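PDB 5MUA: ricin B-related lectin from Polyporus squamosus, which binds galactose through a ricin-type beta-trefoil and carries a papain-like, calcium-dependent cysteine protease domain, here blocked by E-64. Local coordinates for residues G246-N251 with F264-N269. Numbering follows the deposited sequence.
Sequences GAHAYN and FFEPQN. With E64 (N-[N-[1-hydroxycarboxyethyl-carbonyl]leucylamino-butyl]-guanidine), chain K.
In the E-64 pocket of the papain-like domain, His-248 lies between the inhibitor and Glu-266, on a beta hairpin whose strands, 246-255 and 261-266, diverge toward this site. CG of His-248 stands anti to the backbone N (chi1 -169°), which carries the ring across to the carboxylate. His-248 NE2 donates to Glu-266 OE2 at 2.6 Å; the bond is nearly straight (165°), stays close to the ring plane and uses the syn lone pair, although ring and carboxylate planes differ by 56°. At the same ring's edge, His-248 ND1 donates to E64 O2 at 2.9 Å, so partners for both nitrogens fix the ring's rotation. OE1 of Glu-266 receives the backbone N of Gln-268 at 3.0 Å on its anti lone pair and also a water. That water donates again to Ala-249 O and accepts from Gln-268 NE2, tying the carboxylate to both segments.

Where the strands still pair, Asn-251 and Phe-265 form an antiparallel hydrogen-bonded pair, each N reaching the other's O at 2.9 Å. Beyond it the chain turns away, and OD1 of Asn-251 lies against the ring carbons of Pro-267, 3.2 Å from CG, with CB and CD scarcely farther. This oxygen is buried without a polar partner, whereas ND2 is held by the carbonyls of Gly-237 and Ala-212. Tyr-250 and Phe-264 run side by side, CE2 to CD1 at 3.9 Å.

Strand 233-243 flanks strand 246-255, with backbone hydrogen bonds pairing His-248 with Gly-241 and Tyr-250 with Met-239. Phe-265 stacks on Phe-215 of helix 208-226, Pro-267 touches Phe-211 of that helix, and NE1 of Trp-191, on helix 184-194, hydrogen-bonds to Pro-267 O.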
loop_
_atom_site.group_PDB
_atom_site.type_symbol
_atom_site.label_atom_id
_atom_site.label_comp_id
_atom_site.label_asym_id
_atom_site.label_seq_id
_atom_site.Cartn_x
_atom_site.Cartn_y
_atom_site.Cartn_z
ATOM N N GLY B 246 -20.711 11.994 -3.276
ATOM C CA GLY B 246 -20.062 10.685 -3.483
ATOM C C GLY B 246 -18.921 10.501 -2.457
ATOM O O GLY B 246 -18.731 11.323 -1.537
ATOM N N ALA B 247 -18.166 9.438 -2.632
ATOM C CA ALA B 247 -17.167 9.010 -1.669
ATOM C C ALA B 247 -15.806 8.945 -2.295
ATOM O O ALA B 247 -15.681 8.654 -3.505
ATOM C CB ALA B 247 -17.553 7.691 -1.056
ATOM N N HIS B 248 -14.745 9.145 -1.470
ATOM C CA HIS B 248 -13.398 9.288 -2.066
ATOM C C HIS B 248 -12.388 8.840 -1.063
ATOM O O HIS B 248 -12.609 9.028 0.129
ATOM C CB HIS B 248 -13.143 10.799 -2.419
ATOM C CG HIS B 248 -11.928 11.081 -3.256
ATOM N ND1 HIS B 248 -11.757 10.663 -4.560
ATOM C CD2 HIS B 248 -10.838 11.806 -2.978
ATOM C CE1 HIS B 248 -10.605 11.079 -5.028
ATOM N NE2 HIS B 248 -10.017 11.768 -4.072
ATOM N N ALA B 249 -11.289 8.288 -1.594
ATOM C CA ALA B 249 -10.127 7.881 -0.842
ATOM C C ALA B 249 -8.986 8.811 -1.099
ATOM O O ALA B 249 -8.748 9.197 -2.224
ATOM C CB ALA B 249 -9.680 6.441 -1.170
ATOM N N TYR B 250 -8.239 9.130 -0.031
ATOM C CA TYR B 250 -7.177 10.152 -0.123
ATOM C C TYR B 250 -6.259 9.946 1.055
ATOM O O TYR B 250 -6.475 9.035 1.915
ATOM C CB TYR B 250 -7.757 11.623 -0.117
ATOM C CG TYR B 250 -8.862 11.829 0.885
ATOM C CD1 TYR B 250 -10.163 11.352 0.639
ATOM C CD2 TYR B 250 -8.635 12.441 2.102
ATOM C CE1 TYR B 250 -11.184 11.472 1.578
ATOM C CE2 TYR B 250 -9.650 12.573 3.068
ATOM C CZ TYR B 250 -10.931 12.115 2.806
ATOM O OH TYR B 250 -11.921 12.244 3.743
ATOM N N ASN B 251 -5.185 10.696 1.050
ATOM C CA ASN B 251 -4.173 10.547 2.097
ATOM C C ASN B 251 -4.148 11.798 3.008
ATOM O O ASN B 251 -4.758 12.820 2.719
ATOM C CB ASN B 251 -2.806 10.317 1.467
ATOM C CG ASN B 251 -2.750 9.032 0.638
ATOM O OD1 ASN B 251 -2.725 9.059 -0.590
ATOM N ND2 ASN B 251 -2.726 7.919 1.322
ATOM N N PHE B 264 -4.528 17.323 3.902
ATOM C CA PHE B 264 -4.972 16.239 3.027
ATOM C C PHE B 264 -4.198 16.301 1.732
ATOM O O PHE B 264 -3.674 17.358 1.275
ATOM C CB PHE B 264 -6.484 16.271 2.891
ATOM C CG PHE B 264 -7.177 16.335 4.181
ATOM C CD1 PHE B 264 -7.471 15.173 4.891
ATOM C CD2 PHE B 264 -7.475 17.567 4.764
ATOM C CE1 PHE B 264 -8.102 15.229 6.120
ATOM C CE2 PHE B 264 -8.067 17.643 6.030
ATOM C CZ PHE B 264 -8.391 16.480 6.711
ATOM N N PHE B 265 -4.052 15.114 1.140
ATOM C CA PHE B 265 -3.218 14.900 0.012
ATOM C C PHE B 265 -3.963 14.022 -1.014
ATOM O O PHE B 265 -4.562 12.994 -0.659
ATOM C CB PHE B 265 -1.897 14.259 0.435
ATOM C CG PHE B 265 -0.909 14.063 -0.712
ATOM C CD1 PHE B 265 -0.150 15.133 -1.185
ATOM C CD2 PHE B 265 -0.736 12.828 -1.320
ATOM C CE1 PHE B 265 0.779 14.962 -2.200
ATOM C CE2 PHE B 265 0.179 12.648 -2.360
ATOM C CZ PHE B 265 0.936 13.702 -2.805
ATOM N N GLU B 266 -3.986 14.489 -2.257
ATOM C CA GLU B 266 -4.650 13.784 -3.349
ATOM C C GLU B 266 -3.619 12.973 -4.133
ATOM O O GLU B 266 -2.869 13.538 -4.924
ATOM C CB GLU B 266 -5.388 14.766 -4.255
ATOM C CG GLU B 266 -5.943 14.140 -5.522
ATOM C CD GLU B 266 -6.779 12.931 -5.139
ATOM O OE1 GLU B 266 -6.349 11.845 -5.438
ATOM O OE2 GLU B 266 -7.828 13.146 -4.543
ATOM N N PRO B 267 -3.574 11.619 -3.971
ATOM C CA PRO B 267 -2.503 10.871 -4.600
ATOM C C PRO B 267 -2.657 10.685 -6.144
ATOM O O PRO B 267 -1.723 10.235 -6.769
ATOM C CB PRO B 267 -2.589 9.482 -3.898
ATOM C CG PRO B 267 -4.006 9.377 -3.521
ATOM C CD PRO B 267 -4.339 10.771 -3.036
ATOM N N GLN B 268 -3.781 11.079 -6.727
ATOM C CA GLN B 268 -3.901 11.118 -8.182
ATOM C C GLN B 268 -3.141 12.257 -8.808
ATOM O O GLN B 268 -2.667 12.055 -9.923
ATOM C CB GLN B 268 -5.328 11.280 -8.646
ATOM C CG GLN B 268 -6.113 10.041 -8.303
ATOM C CD GLN B 268 -7.514 10.146 -8.785
ATOM O OE1 GLN B 268 -7.770 10.545 -9.936
ATOM N NE2 GLN B 268 -8.423 9.793 -7.944
ATOM N N ASN B 269 -2.897 13.369 -8.077
ATOM C CA ASN B 269 -2.264 14.523 -8.752
ATOM C C ASN B 269 -1.313 15.304 -7.875
ATOM O O ASN B 269 -0.880 16.377 -8.260
ATOM C CB ASN B 269 -3.309 15.462 -9.314
ATOM C CG ASN B 269 -4.215 16.083 -8.243
ATOM O OD1 ASN B 269 -3.894 16.167 -7.083
ATOM N ND2 ASN B 269 -5.402 16.446 -8.643
HETATM C C1 E64 K . -12.591 7.830 -6.819
HETATM O O1 E64 K . -11.984 7.276 -7.732
HETATM O O2 E64 K . -12.759 9.090 -6.740
HETATM C C2 E64 K . -13.056 7.014 -5.682
HETATM C C3 E64 K . -13.712 5.734 -6.201
HETATM O O3 E64 K . -14.889 6.316 -6.738
HETATM C C4 E64 K . -14.059 4.778 -5.118
HETATM O O4 E64 K . -13.376 3.836 -4.880
HETATM N N1 E64 K . -15.077 5.057 -4.371
HETATM C C6 E64 K . -15.558 4.241 -3.266
HETATM C C7 E64 K . -15.307 4.682 -1.836
HETATM C C8 E64 K . -13.862 5.049 -1.533
HETATM C C9 E64 K . -13.007 3.783 -1.443
HETATM C C10 E64 K . -13.855 5.778 -0.257
HETATM C C11 E64 K . -16.902 3.578 -3.469
HETATM O O5 E64 K . -17.877 4.260 -3.195
HETATM N N2 E64 K . -17.020 2.351 -3.914
HETATM C C12 E64 K . -18.284 1.588 -3.930
HETATM C C13 E64 K . -18.155 0.358 -3.040
HETATM C C14 E64 K . -19.351 -0.626 -3.091
HETATM C C15 E64 K . -19.939 -0.818 -1.694
HETATM N N3 E64 K . -20.769 -2.028 -1.698
HETATM C C16 E64 K . -21.322 -2.595 -0.639
HETATM N N4 E64 K . -21.295 -1.988 0.563
HETATM N N5 E64 K . -21.875 -3.844 -0.781
HETATM O O HOH W 1 -7.616 9.497 -4.961
#